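Local coordinates for N-acetylglucosamine-6-phosphate deacetylase (Mycobacterium smegmatis, PDB 6FV4), which probably removes the acetyl group from N-acetylglucosamine-6-phosphate, a metal-dependent hydrolysis in carbohydrate metabolism, at residues S121-A124 with R125-R128. The protein carries 1 engineered substitution. Numbering follows the deposited sequence.
Sequences SGLA and RQVR
The last turns of the amphipathic helix 113-129 bring Ala124 against Arg128 and Leu123 beside Gln126 and Val127, a worked example of how neighbours three and four residues apart settle on one helix. Two firm i to i+4 bonds carry the backbone, Val127 N to Leu123 O at 2.9 Å and Arg128 N to Ala124 O at 3.0 Å; the preceding one, Arg125 N to Ser121 O, is stretched to 3.5 Å and weak. Arg128 doubles back along the helix: the bend at its third torsion (chi3 -68°) returns the chain toward the backbone, and the last torsion (chi4 -89°) turns the guanidinium face-on to the carbonyl one turn back, so that Ala124 O faces the middle of the group, 3.6 Å from its plane. The methyl of Ala124 meets the same group, CB lying 3.8 Å from Arg128 NH1, an atom that also has a long, weak ion pair with Glu171.

In the (beta/alpha)8-type barrel of the amidohydrolases, this helix links the parallel strands 104-109 and 134-138, and here the side turned to the strands carries Leu123 and Val127. Leu123 packs there on Ala106, Leu108 and Ile135, and Val127 joins it on Ile135; Val127 CG2, set beside its own backbone N, comes within 3.3 Å of Leu123 O. At the flank, Gln126 bends at its second torsion (chi2 143°) and brings OE1 to 3.4 Å from Leu123 CD2. Its amide is held by helix 86-98, OE1 by the hydroxyl of Thr89 and NE2 by Asp86 OD1, the carboxylate oxygen that also takes a salt bridge from NH1 of Arg125, whose chain runs extended from CG to NE.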
loop_
_atom_site.group_PDB
_atom_site.type_symbol
_atom_site.label_atom_id
_atom_site.label_comp_id
_atom_site.label_asym_id
_atom_site.label_seq_id
_atom_site.Cartn_x
_atom_site.Cartn_y
_atom_site.Cartn_z
ATOM N N SER B 121 2.395 -18.770 -33.684
ATOM C CA SER B 121 1.586 -19.382 -34.736
ATOM C C SER B 121 0.855 -20.623 -34.237
ATOM O O SER B 121 -0.347 -20.787 -34.477
ATOM C CB SER B 121 2.462 -19.749 -35.944
ATOM O OG SER B 121 2.843 -18.600 -36.668
ATOM N N GLY B 122 1.571 -21.514 -33.543
ATOM C CA GLY B 122 0.941 -22.728 -33.041
ATOM C C GLY B 122 -0.091 -22.489 -31.948
ATOM O O GLY B 122 -1.119 -23.176 -31.888
ATOM N N LEU B 123 0.172 -21.540 -31.043
ATOM C CA LEU B 123 -0.820 -21.287 -30.000
ATOM C C LEU B 123 -2.048 -20.579 -30.570
ATOM O O LEU B 123 -3.166 -20.793 -30.084
ATOM C CB LEU B 123 -0.212 -20.466 -28.849
ATOM C CG LEU B 123 0.672 -21.150 -27.803
ATOM C CD1 LEU B 123 1.008 -20.175 -26.650
ATOM C CD2 LEU B 123 -0.002 -22.397 -27.243
ATOM N N ALA B 124 -1.868 -19.735 -31.591
ATOM C CA ALA B 124 -3.017 -19.062 -32.201
ATOM C C ALA B 124 -4.026 -20.072 -32.745
ATOM O O ALA B 124 -5.236 -19.834 -32.706
ATOM C CB ALA B 124 -2.550 -18.130 -33.322
ATOM N N ARG B 125 -3.546 -21.210 -33.245
ATOM C CA ARG B 125 -4.456 -22.249 -33.721
ATOM C C ARG B 125 -5.256 -22.850 -32.567
ATOM O O ARG B 125 -6.444 -23.179 -32.715
ATOM C CB ARG B 125 -3.660 -23.328 -34.464
ATOM C CG ARG B 125 -4.509 -24.489 -34.951
ATOM C CD ARG B 125 -3.684 -25.494 -35.775
ATOM N NE ARG B 125 -4.343 -26.793 -35.737
ATOM C CZ ARG B 125 -4.053 -27.736 -34.849
ATOM N NH1 ARG B 125 -3.091 -27.524 -33.957
ATOM N NH2 ARG B 125 -4.712 -28.892 -34.857
ATOM N N GLN B 126 -4.635 -22.992 -31.402
ATOM C CA GLN B 126 -5.394 -23.491 -30.260
ATOM C C GLN B 126 -6.320 -22.436 -29.663
ATOM O O GLN B 126 -7.358 -22.791 -29.094
ATOM C CB GLN B 126 -4.439 -24.053 -29.216
ATOM C CG GLN B 126 -3.961 -25.451 -29.606
ATOM C CD GLN B 126 -2.535 -25.679 -29.241
ATOM O OE1 GLN B 126 -1.950 -24.899 -28.494
ATOM N NE2 GLN B 126 -1.957 -26.759 -29.747
ATOM N N VAL B 127 -5.992 -21.149 -29.785
ATOM C CA VAL B 127 -6.989 -20.111 -29.505
ATOM C C VAL B 127 -8.212 -20.289 -30.405
ATOM O O VAL B 127 -9.361 -20.312 -29.936
ATOM C CB VAL B 127 -6.372 -18.709 -29.668
ATOM C CG1 VAL B 127 -7.418 -17.626 -29.330
ATOM C CG2 VAL B 127 -5.151 -18.547 -28.756
ATOM N N ARG B 128 -7.982 -20.419 -31.721
ATOM C CA ARG B 128 -9.095 -20.581 -32.657
ATOM C C ARG B 128 -9.867 -21.866 -32.392
ATOM O O ARG B 128 -11.090 -21.896 -32.559
ATOM C CB ARG B 128 -8.584 -20.530 -34.104
ATOM C CG ARG B 128 -8.255 -19.113 -34.562
ATOM C CD ARG B 128 -7.864 -19.030 -36.038
ATOM N NE ARG B 128 -6.586 -19.678 -36.312
ATOM C CZ ARG B 128 -5.403 -19.080 -36.238
ATOM N NH1 ARG B 128 -5.316 -17.806 -35.868
ATOM N NH2 ARG B 128 -4.304 -19.767 -36.511
#